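Local coordinates for potential RNA-dependent RNA polymerase (Human picobirnavirus, PDB 5I62), which synthesises RNA from ribonucleoside triphosphates on an RNA template, releasing diphosphate, and probably serves both transcription and replication of the viral genome, at residues Glu67-Leu72 against Val416-Arg421; Glu238-Arg243 against Asn353-Gly358; Val258-Ser263 against Glu387-Ser392; Lys264-Phe269 against Ala329-Val334; Gly358-Leu363 against Cys396-Arg401. All coordinates share one frame; numbering follows the deposited sequence.

Contact 1 (Glu67-Leu72 against Val416-Arg421); sequences EFEDDL and VYSTMR
Glu69 reaches from helix 63-73 into the start of helix 419-427, where each carboxylate oxygen takes two bonds from segment 416-421 and His457 adds another to OE2. OE1 takes the amide of Met420 on its syn lone pair (N to OE1 3.0 Å, 167° at the hydrogen) and the hydroxyl of Ser418 from above the carboxylate plane (OG to OE1 2.6 Å). OE2 receives Thr419 OG1 at 2.8 Å and Thr419 N at 2.9 Å, from opposite faces of that plane. A bend at chi2 (-92°) brings the carboxylate here. Ser418 is the N-cap, its OG accepting from Arg421 N, and Glu69 adds an acidic group from another helix to the same helix start, where it would probably be favoured by the helix dipole. Beside this polar knot the packing is tight: Leu72 CD1 sits 3.4 Å from Ser418 CB, and the Phe68 edge meets Ser418 N. Farther along, the fit relaxes. Arg421 CD comes no nearer to Leu72 CD1 than 4.2 Å, and a water bridges Leu72 O to Arg421 NH1.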
# COMPACT_ATOMS: atom_id res chain seq x y z
N GLU A 67 -14.88 8.22 -17.97
CA GLU A 67 -13.52 8.73 -18.06
C GLU A 67 -12.59 8.00 -17.11
O GLU A 67 -11.45 7.69 -17.46
CB GLU A 67 -13.46 10.22 -17.74
CG GLU A 67 -14.10 11.12 -18.75
CD GLU A 67 -14.68 12.37 -18.10
OE1 GLU A 67 -15.76 12.83 -18.54
OE2 GLU A 67 -14.08 12.86 -17.12
N PHE A 68 -13.06 7.76 -15.88
CA PHE A 68 -12.29 7.01 -14.88
C PHE A 68 -11.98 5.60 -15.38
O PHE A 68 -10.84 5.15 -15.31
CB PHE A 68 -13.11 7.00 -13.59
CG PHE A 68 -12.67 6.00 -12.55
CD1 PHE A 68 -11.63 6.29 -11.68
CD2 PHE A 68 -13.37 4.82 -12.37
CE1 PHE A 68 -11.27 5.38 -10.68
CE2 PHE A 68 -13.02 3.92 -11.38
CZ PHE A 68 -11.96 4.21 -10.53
N GLU A 69 -12.99 4.93 -15.93
CA GLU A 69 -12.81 3.60 -16.49
C GLU A 69 -11.84 3.61 -17.67
O GLU A 69 -10.95 2.75 -17.77
CB GLU A 69 -14.16 3.03 -16.91
CG GLU A 69 -15.08 2.62 -15.77
CD GLU A 69 -14.91 1.15 -15.38
OE1 GLU A 69 -13.84 0.58 -15.72
OE2 GLU A 69 -15.83 0.58 -14.75
N ASP A 70 -12.02 4.56 -18.60
CA ASP A 70 -11.12 4.71 -19.74
C ASP A 70 -9.68 4.94 -19.30
O ASP A 70 -8.74 4.38 -19.88
CB ASP A 70 -11.56 5.88 -20.63
CG ASP A 70 -12.69 5.52 -21.57
OD1 ASP A 70 -13.02 4.32 -21.68
OD2 ASP A 70 -13.24 6.44 -22.21
N ASP A 71 -9.49 5.80 -18.29
CA ASP A 71 -8.16 6.02 -17.74
C ASP A 71 -7.52 4.72 -17.25
O ASP A 71 -6.36 4.44 -17.56
CB ASP A 71 -8.25 7.04 -16.61
CG ASP A 71 -6.92 7.31 -15.96
OD1 ASP A 71 -6.03 7.90 -16.61
OD2 ASP A 71 -6.75 6.92 -14.79
N LEU A 72 -8.24 3.93 -16.45
CA LEU A 72 -7.64 2.73 -15.88
C LEU A 72 -7.51 1.62 -16.92
O LEU A 72 -6.64 0.75 -16.80
CB LEU A 72 -8.44 2.25 -14.67
CG LEU A 72 -8.30 3.20 -13.46
CD1 LEU A 72 -9.13 2.77 -12.28
CD2 LEU A 72 -6.82 3.26 -13.05
N VAL A 416 -16.70 3.56 -6.38
CA VAL A 416 -16.88 2.69 -7.53
C VAL A 416 -15.50 2.27 -8.02
O VAL A 416 -14.69 3.11 -8.42
CB VAL A 416 -17.69 3.37 -8.64
CG1 VAL A 416 -17.81 2.42 -9.85
CG2 VAL A 416 -19.08 3.79 -8.12
N TYR A 417 -15.24 0.98 -8.00
CA TYR A 417 -14.00 0.43 -8.53
C TYR A 417 -14.16 0.21 -10.03
O TYR A 417 -15.26 -0.08 -10.52
CB TYR A 417 -13.67 -0.87 -7.81
CG TYR A 417 -12.26 -1.38 -7.99
CD1 TYR A 417 -11.24 -0.99 -7.13
CD2 TYR A 417 -11.97 -2.30 -8.98
CE1 TYR A 417 -9.95 -1.49 -7.28
CE2 TYR A 417 -10.70 -2.81 -9.14
CZ TYR A 417 -9.69 -2.40 -8.29
OH TYR A 417 -8.43 -2.91 -8.46
N SER A 418 -13.07 0.38 -10.77
CA SER A 418 -13.12 0.21 -12.22
C SER A 418 -13.34 -1.26 -12.58
O SER A 418 -12.54 -2.12 -12.20
CB SER A 418 -11.82 0.70 -12.84
OG SER A 418 -11.74 0.29 -14.19
N THR A 419 -14.40 -1.54 -13.34
CA THR A 419 -14.55 -2.89 -13.88
C THR A 419 -13.43 -3.23 -14.85
O THR A 419 -13.04 -4.40 -14.97
CB THR A 419 -15.91 -3.06 -14.56
OG1 THR A 419 -16.06 -2.09 -15.61
CG2 THR A 419 -17.04 -2.92 -13.55
N MET A 420 -12.92 -2.23 -15.57
CA MET A 420 -11.83 -2.50 -16.51
C MET A 420 -10.57 -2.93 -15.76
O MET A 420 -9.91 -3.91 -16.13
CB MET A 420 -11.54 -1.29 -17.40
CG MET A 420 -12.66 -0.95 -18.39
SD MET A 420 -13.05 -2.28 -19.56
CE MET A 420 -11.45 -2.65 -20.21
N ARG A 421 -10.24 -2.22 -14.68
CA ARG A 421 -9.12 -2.64 -13.85
C ARG A 421 -9.36 -4.04 -13.28
O ARG A 421 -8.44 -4.87 -13.24
CB ARG A 421 -8.88 -1.64 -12.73
CG ARG A 421 -7.66 -1.97 -11.86
CD ARG A 421 -7.32 -0.76 -11.01
NE ARG A 421 -6.10 -0.88 -10.22
CZ ARG A 421 -4.87 -0.67 -10.69
NH1 ARG A 421 -4.67 -0.36 -11.97
NH2 ARG A 421 -3.83 -0.77 -9.87
O HOH W 1 -6.03 -0.84 -14.46

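Contact 2 (Glu238-Arg243 against Asn353-Gly358); sequences EAVDRR and NSQCLG
Arg243 lies against Asn353 and Gln355 with its CB, CG and CD. Its CB rests on the end of the Gln355 side chain, 3.7 Å from CD. CG, carried away from the backbone N by a chi1 of -169°, packs onto the chain of the other segment and stands only 3.1 Å from Asn353 O; CD continues past the same carbonyl, 3.7 Å from Asn353 O. Bends at chi2 and chi3 then turn the guanidinium so that water, not direct bonding, completes the link. NE donates to one water (3.1 Å from NE to its oxygen), which in turn donates to Asn353 OD1. NH1 donates to a second, lying in the guanidinium plane at its edge, and that water gives a hydrogen to Ser354 O at 2.7 Å. One turn back on the helix, Val240 passes obliquely by the amide end of Gln355, whose extended chain runs toward the helix. Helix 237-250 thus packs on strand 355-357, an outer strand of the four-stranded palm sheet. Tyr398 of strand 395-398 touches both Val240 and Gln355, while the next strand residue, Cys356, packs on His335 and Gln339 of helix 327-345.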
# COMPACT_ATOMS: atom_id res chain seq x y z
N GLU A 238 -16.04 1.47 3.55
CA GLU A 238 -17.29 2.13 3.93
C GLU A 238 -17.02 3.34 4.82
O GLU A 238 -17.71 4.37 4.72
CB GLU A 238 -18.22 1.12 4.60
CG GLU A 238 -18.76 0.04 3.64
CD GLU A 238 -17.70 -0.98 3.20
OE1 GLU A 238 -16.80 -1.32 4.00
OE2 GLU A 238 -17.78 -1.45 2.04
N ALA A 239 -16.01 3.26 5.70
CA ALA A 239 -15.62 4.44 6.47
C ALA A 239 -15.05 5.52 5.56
O ALA A 239 -15.26 6.72 5.80
CB ALA A 239 -14.60 4.07 7.55
N VAL A 240 -14.32 5.12 4.52
CA VAL A 240 -13.81 6.09 3.54
C VAL A 240 -14.97 6.79 2.86
O VAL A 240 -14.96 8.02 2.68
CB VAL A 240 -12.90 5.41 2.51
CG1 VAL A 240 -12.58 6.38 1.36
CG2 VAL A 240 -11.61 4.94 3.15
N ASP A 241 -15.96 6.01 2.41
CA ASP A 241 -17.10 6.54 1.68
C ASP A 241 -17.90 7.51 2.54
O ASP A 241 -18.41 8.52 2.05
CB ASP A 241 -18.00 5.40 1.20
CG ASP A 241 -17.31 4.48 0.20
OD1 ASP A 241 -16.20 4.84 -0.27
OD2 ASP A 241 -17.86 3.39 -0.12
N ARG A 242 -18.05 7.20 3.83
CA ARG A 242 -18.78 8.11 4.69
C ARG A 242 -18.08 9.46 4.78
O ARG A 242 -18.74 10.50 4.77
CB ARG A 242 -18.99 7.53 6.08
CG ARG A 242 -20.08 6.50 6.09
CD ARG A 242 -20.52 6.21 7.49
NE ARG A 242 -19.45 6.55 8.41
CZ ARG A 242 -18.66 5.63 8.97
NH1 ARG A 242 -18.82 4.33 8.68
NH2 ARG A 242 -17.69 6.01 9.80
N ARG A 243 -16.75 9.46 4.88
CA ARG A 243 -16.05 10.74 4.97
C ARG A 243 -16.05 11.48 3.64
O ARG A 243 -16.15 12.72 3.62
CB ARG A 243 -14.63 10.55 5.49
CG ARG A 243 -13.98 11.88 5.85
CD ARG A 243 -13.04 11.78 7.02
NE ARG A 243 -13.67 11.23 8.23
CZ ARG A 243 -12.99 10.88 9.32
NH1 ARG A 243 -11.66 11.03 9.35
NH2 ARG A 243 -13.62 10.38 10.38
N ASN A 353 -12.90 16.71 6.82
CA ASN A 353 -13.34 15.53 6.09
C ASN A 353 -12.45 15.20 4.90
O ASN A 353 -12.70 14.20 4.21
CB ASN A 353 -14.79 15.69 5.66
CG ASN A 353 -15.71 15.93 6.85
OD1 ASN A 353 -15.85 15.06 7.71
ND2 ASN A 353 -16.32 17.11 6.90
N SER A 354 -11.44 16.03 4.61
CA SER A 354 -10.36 15.62 3.72
C SER A 354 -9.72 14.35 4.27
O SER A 354 -9.79 14.06 5.47
CB SER A 354 -9.31 16.73 3.60
OG SER A 354 -9.91 17.95 3.17
N GLN A 355 -9.09 13.57 3.38
CA GLN A 355 -8.54 12.28 3.76
C GLN A 355 -7.18 12.08 3.11
O GLN A 355 -6.90 12.62 2.04
CB GLN A 355 -9.45 11.11 3.32
CG GLN A 355 -10.81 11.10 3.92
CD GLN A 355 -11.59 9.87 3.49
OE1 GLN A 355 -12.59 9.97 2.78
NE2 GLN A 355 -11.10 8.70 3.89
N CYS A 356 -6.34 11.25 3.75
CA CYS A 356 -5.11 10.81 3.12
C CYS A 356 -4.71 9.44 3.65
O CYS A 356 -5.07 9.04 4.76
CB CYS A 356 -3.95 11.81 3.33
SG CYS A 356 -3.66 12.29 5.03
N LEU A 357 -3.95 8.73 2.83
CA LEU A 357 -3.44 7.42 3.19
C LEU A 357 -2.17 7.20 2.40
O LEU A 357 -2.23 7.18 1.16
CB LEU A 357 -4.46 6.32 2.89
CG LEU A 357 -3.89 4.91 3.11
CD1 LEU A 357 -3.84 4.61 4.60
CD2 LEU A 357 -4.70 3.86 2.36
N GLY A 358 -1.04 7.11 3.09
CA GLY A 358 0.22 6.98 2.38
C GLY A 358 0.40 8.14 1.41
O GLY A 358 0.29 9.31 1.81
O HOH W 2 -9.82 12.13 7.37
O HOH W 3 -16.49 12.44 8.56

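Contact 3 (Val258-Ser263 against Glu387-Ser392); sequences VCTDFS and EKQYVS
Cys259 and Tyr390 form an antiparallel hydrogen-bonded pair: Cys259 N donates to Tyr390 O at 2.7 Å and nearly straight (175°), and Tyr390 N returns a bond to Cys259 O at 3.0 Å. Where the strand pairing stops, the Gln389 amide carries it on. Folded back by a chi2 of -54°, it offers OE1 to Asp261 N (2.9 Å, the donor tilted from the carbonyl plane) and gives NE2 to a lone pair of Asp261 O (3.0 Å), with that oxygen in the amide plane. One side chain therefore serves both backbone groups of Asp261. A water donates to Cys259 O and Lys388 O. Lys388 crosses Asp261 at about a right angle, but its tip is modelled too close to its neighbours, and the salt bridge to Asp261 OD2 is doubtful. Outward from the polar core, Cys259 SG lies at the edge of the Tyr390 ring, 4.0 Å from CD2, a sulfur-aromatic contact. On the sheet's other face Val258 and Val391 run side by side, CG2 to CG2 4.0 Å. This is the palm sheet of a viral RNA polymerase, with a strand whose Asp261 fits the first aspartate of motif A beside one that probably belongs to motif D.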
# COMPACT_ATOMS: atom_id res chain seq x y z
N VAL A 258 -9.66 18.46 -4.58
CA VAL A 258 -8.39 18.14 -5.22
C VAL A 258 -7.98 16.73 -4.82
O VAL A 258 -7.89 16.41 -3.63
CB VAL A 258 -7.29 19.15 -4.85
CG1 VAL A 258 -5.95 18.72 -5.48
CG2 VAL A 258 -7.67 20.55 -5.29
N CYS A 259 -7.72 15.89 -5.81
CA CYS A 259 -7.19 14.55 -5.60
C CYS A 259 -5.72 14.59 -5.98
O CYS A 259 -5.38 14.78 -7.16
CB CYS A 259 -7.94 13.52 -6.43
SG CYS A 259 -9.73 13.61 -6.27
N THR A 260 -4.85 14.41 -5.00
CA THR A 260 -3.44 14.64 -5.20
C THR A 260 -2.76 13.36 -5.67
O THR A 260 -3.29 12.26 -5.55
CB THR A 260 -2.78 15.15 -3.92
OG1 THR A 260 -3.17 14.32 -2.83
CG2 THR A 260 -3.23 16.59 -3.63
N ASP A 261 -1.54 13.52 -6.18
CA ASP A 261 -0.77 12.34 -6.53
C ASP A 261 0.71 12.67 -6.40
O ASP A 261 1.15 13.73 -6.87
CB ASP A 261 -1.11 11.92 -7.95
CG ASP A 261 -0.31 10.71 -8.38
OD1 ASP A 261 -0.77 9.58 -8.29
OD2 ASP A 261 0.86 10.87 -8.72
N PHE A 262 1.48 11.77 -5.77
CA PHE A 262 2.93 11.90 -5.59
C PHE A 262 3.67 10.95 -6.53
O PHE A 262 3.22 9.83 -6.80
CB PHE A 262 3.34 11.59 -4.16
CG PHE A 262 2.93 12.63 -3.18
CD1 PHE A 262 3.65 13.81 -3.05
CD2 PHE A 262 1.84 12.42 -2.38
CE1 PHE A 262 3.28 14.76 -2.12
CE2 PHE A 262 1.46 13.34 -1.45
CZ PHE A 262 2.18 14.53 -1.31
N SER A 263 4.76 11.44 -7.11
CA SER A 263 5.70 10.58 -7.82
C SER A 263 6.74 10.11 -6.81
O SER A 263 7.46 10.93 -6.23
CB SER A 263 6.37 11.31 -8.98
OG SER A 263 5.42 11.67 -9.97
N GLU A 387 0.08 17.34 -13.91
CA GLU A 387 -0.82 16.70 -14.87
C GLU A 387 -1.58 15.55 -14.24
O GLU A 387 -2.65 15.16 -14.73
CB GLU A 387 -0.02 16.20 -16.06
CG GLU A 387 -0.77 16.27 -17.37
CD GLU A 387 -0.78 17.67 -17.96
OE1 GLU A 387 -0.53 18.65 -17.23
OE2 GLU A 387 -1.03 17.78 -19.18
N LYS A 388 -1.06 14.99 -13.17
CA LYS A 388 -1.72 13.84 -12.59
C LYS A 388 -2.59 14.21 -11.40
O LYS A 388 -3.25 13.32 -10.85
CB LYS A 388 -0.67 12.82 -12.18
CG LYS A 388 -0.03 13.12 -10.87
CD LYS A 388 1.20 12.38 -10.80
CE LYS A 388 2.06 13.39 -10.49
NZ LYS A 388 3.44 12.85 -10.05
N GLN A 389 -2.56 15.46 -10.96
CA GLN A 389 -3.54 15.90 -9.99
C GLN A 389 -4.90 15.91 -10.68
O GLN A 389 -4.99 16.04 -11.90
CB GLN A 389 -3.18 17.28 -9.45
CG GLN A 389 -1.69 17.49 -9.13
CD GLN A 389 -1.11 16.44 -8.19
OE1 GLN A 389 -1.60 16.24 -7.08
NE2 GLN A 389 -0.02 15.80 -8.62
N TYR A 390 -5.96 15.73 -9.90
CA TYR A 390 -7.30 15.75 -10.45
C TYR A 390 -8.18 16.67 -9.62
O TYR A 390 -8.07 16.70 -8.39
CB TYR A 390 -7.92 14.33 -10.50
CG TYR A 390 -9.35 14.35 -11.01
CD1 TYR A 390 -9.62 14.46 -12.38
CD2 TYR A 390 -10.43 14.28 -10.14
CE1 TYR A 390 -10.93 14.49 -12.86
CE2 TYR A 390 -11.73 14.31 -10.60
CZ TYR A 390 -11.98 14.41 -11.95
OH TYR A 390 -13.29 14.43 -12.40
N VAL A 391 -9.03 17.43 -10.30
CA VAL A 391 -9.82 18.50 -9.70
C VAL A 391 -11.25 18.42 -10.23
O VAL A 391 -11.46 18.22 -11.43
CB VAL A 391 -9.17 19.87 -10.02
CG1 VAL A 391 -10.09 20.97 -9.73
CG2 VAL A 391 -7.89 20.06 -9.23
N SER A 392 -12.22 18.57 -9.34
CA SER A 392 -13.63 18.60 -9.74
C SER A 392 -14.44 19.18 -8.59
O SER A 392 -14.05 19.07 -7.43
CB SER A 392 -14.12 17.19 -10.11
OG SER A 392 -15.54 17.10 -10.26
O HOH W 4 -5.08 12.18 -8.83

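Contact 4 (Lys264-Phe269 against Ala329-Val334); sequences KFDQHF and ADETLV
Phe265 is the first residue of the loop to meet segment 329-334 of helix 327-345, sliding past Glu331 in the opposite direction. Its CE2 touches Glu331 CB at 3.7 Å and its CD2 lies 3.6 Å from Glu331 OE1, the ring and carboxylate planes turned 56° apart. The same ring stacks on Phe262, just upstream. Asp266 follows and crosses Glu331 at about a right angle. Asp266 OD1 is modelled 2.4 Å from Glu331 OE2, too short for the kind of bond to be named with confidence; Asp266 OD2 is hydrogen-bonded to Ser322 OG. Phe269 brings a large ring to the helix. A chi1 of -155° throws this ring toward the helix, where Glu331 CG stands over one face, toward the rim, in a CH-pi contact 4.2 Å from the centroid. Val334 CG2 comes to the ring edge, 3.7 Å from CZ, one helical turn on. Glu331 is thus wedged between two phenylalanines through its aliphatic carbons while its carboxylate reaches the loop. The spacing of Asp261 and Asp266 fits polymerase motif A, and Ser322 and helix 327-345 fit motif B, so this buried contact probably joins those two motifs in the palm.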
# COMPACT_ATOMS: atom_id res chain seq x y z
N LYS A 264 6.81 8.79 -6.60
CA LYS A 264 7.88 8.20 -5.80
C LYS A 264 7.90 8.80 -4.39
O LYS A 264 8.92 9.30 -3.91
CB LYS A 264 9.22 8.39 -6.50
CG LYS A 264 9.34 7.60 -7.81
CD LYS A 264 10.68 7.88 -8.46
CE LYS A 264 11.12 6.77 -9.38
NZ LYS A 264 10.05 6.38 -10.33
N PHE A 265 6.74 8.78 -3.73
CA PHE A 265 6.60 9.40 -2.42
C PHE A 265 7.57 8.79 -1.42
O PHE A 265 8.28 9.52 -0.72
CB PHE A 265 5.16 9.24 -1.93
CG PHE A 265 4.84 10.02 -0.68
CD1 PHE A 265 5.22 11.35 -0.55
CD2 PHE A 265 4.16 9.43 0.37
CE1 PHE A 265 4.90 12.07 0.60
CE2 PHE A 265 3.84 10.15 1.51
CZ PHE A 265 4.22 11.46 1.63
N ASP A 266 7.60 7.45 -1.33
CA ASP A 266 8.50 6.78 -0.40
C ASP A 266 9.93 7.26 -0.59
O ASP A 266 10.64 7.56 0.38
CB ASP A 266 8.45 5.26 -0.61
CG ASP A 266 7.09 4.65 -0.28
OD1 ASP A 266 6.17 5.38 0.15
OD2 ASP A 266 6.94 3.42 -0.45
N GLN A 267 10.37 7.32 -1.85
CA GLN A 267 11.75 7.67 -2.17
C GLN A 267 12.08 9.09 -1.73
O GLN A 267 13.23 9.38 -1.38
CB GLN A 267 11.99 7.50 -3.67
CG GLN A 267 11.89 6.07 -4.23
CD GLN A 267 10.48 5.64 -4.59
OE1 GLN A 267 9.50 6.09 -4.00
NE2 GLN A 267 10.37 4.76 -5.58
N HIS A 268 11.10 9.99 -1.75
CA HIS A 268 11.33 11.39 -1.41
C HIS A 268 11.06 11.69 0.05
O HIS A 268 11.12 12.86 0.45
CB HIS A 268 10.44 12.29 -2.27
CG HIS A 268 10.86 12.38 -3.71
ND1 HIS A 268 10.50 11.43 -4.64
CD2 HIS A 268 11.58 13.31 -4.38
CE1 HIS A 268 11.00 11.76 -5.82
NE2 HIS A 268 11.65 12.90 -5.69
N PHE A 269 10.74 10.68 0.86
CA PHE A 269 10.37 10.92 2.26
C PHE A 269 11.66 11.19 3.04
O PHE A 269 12.24 10.31 3.68
CB PHE A 269 9.57 9.74 2.82
CG PHE A 269 8.68 10.10 3.96
CD1 PHE A 269 7.45 10.71 3.75
CD2 PHE A 269 9.07 9.84 5.26
CE1 PHE A 269 6.62 11.04 4.81
CE2 PHE A 269 8.26 10.19 6.34
CZ PHE A 269 7.03 10.77 6.11
N ALA A 329 2.16 4.43 8.43
CA ALA A 329 1.86 5.31 9.55
C ALA A 329 2.62 6.63 9.43
O ALA A 329 2.02 7.71 9.49
CB ALA A 329 2.19 4.63 10.87
N ASP A 330 3.95 6.56 9.28
CA ASP A 330 4.76 7.78 9.20
C ASP A 330 4.28 8.67 8.07
O ASP A 330 4.16 9.89 8.23
CB ASP A 330 6.24 7.44 8.98
CG ASP A 330 6.95 6.94 10.23
OD1 ASP A 330 6.29 6.64 11.24
OD2 ASP A 330 8.20 6.88 10.20
N GLU A 331 4.04 8.07 6.91
CA GLU A 331 3.65 8.83 5.73
C GLU A 331 2.28 9.46 5.90
O GLU A 331 2.08 10.62 5.53
CB GLU A 331 3.67 7.92 4.51
CG GLU A 331 5.07 7.51 4.11
CD GLU A 331 5.10 6.78 2.80
OE1 GLU A 331 4.02 6.35 2.32
OE2 GLU A 331 6.21 6.63 2.25
N THR A 332 1.32 8.71 6.45
CA THR A 332 -0.04 9.22 6.60
C THR A 332 -0.09 10.38 7.59
O THR A 332 -0.79 11.39 7.36
CB THR A 332 -0.96 8.08 7.05
OG1 THR A 332 -0.96 7.06 6.05
CG2 THR A 332 -2.39 8.58 7.26
N LEU A 333 0.63 10.26 8.70
CA LEU A 333 0.70 11.33 9.68
C LEU A 333 1.27 12.60 9.05
O LEU A 333 0.73 13.70 9.24
CB LEU A 333 1.56 10.89 10.86
CG LEU A 333 1.02 9.83 11.82
CD1 LEU A 333 2.12 9.51 12.83
CD2 LEU A 333 -0.23 10.34 12.53
N VAL A 334 2.37 12.47 8.31
CA VAL A 334 3.01 13.63 7.71
C VAL A 334 2.16 14.19 6.57
O VAL A 334 2.07 15.41 6.38
CB VAL A 334 4.44 13.30 7.25
CG1 VAL A 334 5.04 14.49 6.44
CG2 VAL A 334 5.32 12.99 8.45

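Contact 5 (Gly358-Leu363 against Cys396-Arg401); sequences GDDGVL and CTYLRR
Tyr398, Asp360 and Val362 carry this contact, with the tyrosine ring in the middle. Val362 CG1 sits over one face of that ring, toward its rim, 4.0 Å from the centroid and 3.8 Å from Tyr398 CG. The valine's chi1 of 59° places CG1 between backbone N and carbonyl carbon, aimed at the ring. The opposite face is taken by Leu399 CG, from the tyrosine's own neighbour, so the ring is sandwiched between aliphatic groups. The backbone of Asp360 and Gly361 passes its edge, Gly361 N lying 4.0 Å from Tyr398 CE1. Asp360 belongs to the Gly-Asp-Asp signature of polymerase motif C, here at the entry to strand 360-363, while the type I' turn from Tyr398 to Arg401 closes a hairpin consistent with motif E. Strands 360-363 and 396-398 are not sheet partners: their axes approach to 7.1 Å and run roughly antiparallel, at 148°, and no hydrogen bond joins the segments. Asp360 OD1 instead comes within 3.3 Å of Tyr398 CD1, its carboxylate turned 72° from the ring plane, and its CB packs on Leu399 CD2 at 3.9 Å. At the far end Val362 CG2 touches Cys396 CB, and Cys259 reaches both residues.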
# COMPACT_ATOMS: atom_id res chain seq x y z
N GLY A 358 -1.04 7.11 3.09
CA GLY A 358 0.22 6.98 2.38
C GLY A 358 0.40 8.14 1.41
O GLY A 358 0.29 9.31 1.81
N ASP A 359 0.61 7.83 0.14
CA ASP A 359 0.81 8.84 -0.88
C ASP A 359 -0.49 9.29 -1.56
O ASP A 359 -0.43 10.04 -2.54
CB ASP A 359 1.81 8.36 -1.94
CG ASP A 359 1.26 7.26 -2.85
OD1 ASP A 359 0.21 6.66 -2.53
OD2 ASP A 359 1.90 6.98 -3.89
N ASP A 360 -1.64 8.86 -1.05
CA ASP A 360 -2.93 9.16 -1.68
C ASP A 360 -3.70 10.17 -0.83
O ASP A 360 -3.78 10.01 0.38
CB ASP A 360 -3.77 7.89 -1.83
CG ASP A 360 -4.45 7.82 -3.17
OD1 ASP A 360 -5.38 8.62 -3.43
OD2 ASP A 360 -4.02 6.97 -3.97
N GLY A 361 -4.28 11.17 -1.48
CA GLY A 361 -4.99 12.20 -0.74
C GLY A 361 -6.16 12.78 -1.51
O GLY A 361 -6.17 12.79 -2.75
N VAL A 362 -7.14 13.29 -0.77
CA VAL A 362 -8.24 14.02 -1.35
C VAL A 362 -8.63 15.09 -0.34
O VAL A 362 -8.73 14.81 0.85
CB VAL A 362 -9.42 13.09 -1.73
CG1 VAL A 362 -9.95 12.33 -0.52
CG2 VAL A 362 -10.52 13.86 -2.39
N LEU A 363 -8.76 16.34 -0.79
CA LEU A 363 -8.90 17.42 0.18
C LEU A 363 -9.63 18.61 -0.42
O LEU A 363 -9.71 18.78 -1.64
CB LEU A 363 -7.52 17.86 0.72
CG LEU A 363 -6.66 18.76 -0.17
CD1 LEU A 363 -5.60 19.48 0.67
CD2 LEU A 363 -5.96 17.95 -1.26
N CYS A 396 -14.64 12.79 -7.38
CA CYS A 396 -13.25 12.64 -6.97
C CYS A 396 -12.84 11.19 -7.16
O CYS A 396 -13.68 10.31 -7.32
CB CYS A 396 -13.03 13.09 -5.52
SG CYS A 396 -13.94 12.11 -4.31
N THR A 397 -11.54 10.97 -7.15
CA THR A 397 -11.00 9.62 -7.13
C THR A 397 -10.07 9.52 -5.94
O THR A 397 -9.31 10.46 -5.67
CB THR A 397 -10.25 9.27 -8.43
OG1 THR A 397 -9.22 10.24 -8.64
CG2 THR A 397 -11.21 9.31 -9.62
N TYR A 398 -10.16 8.42 -5.21
CA TYR A 398 -9.38 8.21 -4.01
C TYR A 398 -9.24 6.71 -3.85
O TYR A 398 -10.25 6.00 -3.91
CB TYR A 398 -10.06 8.84 -2.78
CG TYR A 398 -9.31 8.68 -1.48
CD1 TYR A 398 -7.98 9.07 -1.37
CD2 TYR A 398 -9.93 8.14 -0.36
CE1 TYR A 398 -7.29 8.92 -0.17
CE2 TYR A 398 -9.25 8.00 0.84
CZ TYR A 398 -7.93 8.39 0.93
OH TYR A 398 -7.24 8.26 2.12
N LEU A 399 -8.00 6.23 -3.69
CA LEU A 399 -7.69 4.80 -3.55
C LEU A 399 -8.22 4.00 -4.74
O LEU A 399 -8.72 2.89 -4.59
CB LEU A 399 -8.24 4.23 -2.24
CG LEU A 399 -7.78 4.97 -0.97
CD1 LEU A 399 -8.35 4.29 0.28
CD2 LEU A 399 -6.25 5.06 -0.90
N ARG A 400 -8.12 4.60 -5.93
CA ARG A 400 -8.59 4.01 -7.19
C ARG A 400 -10.09 3.69 -7.18
O ARG A 400 -10.54 2.79 -7.90
CB ARG A 400 -7.77 2.77 -7.56
CG ARG A 400 -6.33 3.11 -7.94
CD ARG A 400 -5.58 1.86 -8.41
NE ARG A 400 -4.16 1.87 -8.07
CZ ARG A 400 -3.25 2.63 -8.68
NH1 ARG A 400 -3.60 3.44 -9.67
NH2 ARG A 400 -1.98 2.57 -8.29
N ARG A 401 -10.87 4.46 -6.42
CA ARG A 401 -12.32 4.41 -6.48
C ARG A 401 -12.87 5.78 -6.86
O ARG A 401 -12.38 6.81 -6.37
CB ARG A 401 -12.96 4.00 -5.16
CG ARG A 401 -13.07 2.52 -4.92
CD ARG A 401 -11.84 2.04 -4.28
NE ARG A 401 -11.92 0.64 -3.84
CZ ARG A 401 -10.84 -0.08 -3.56
NH1 ARG A 401 -9.64 0.49 -3.71
NH2 ARG A 401 -10.94 -1.34 -3.15

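Overall arrangement
Contacts 2, 3 and 5 share the four-stranded palm sheet: contact 3 pairs two of its strands, contact 5 lays the hairpin of 395-404 over it, and contact 2 adds a helix at one outer strand, 355-357. Contacts 2 and 5 meet at Gly358, which also bonds through its N to Thr332 of contact 4. Contacts 1, 2, 4 and 5 are buried, contact 3 only partly. Chemistry changes with place: backbone pairing rules contact 3, aliphatic packing with water bridges contact 2, ring packing contacts 4 and 5, joined in contact 4 by two close carboxylates. Contact 1 relies on a carboxylate at a helix start; it meets contact 5 on the three-stranded sheet, through Phe68 on Thr397 and Arg400.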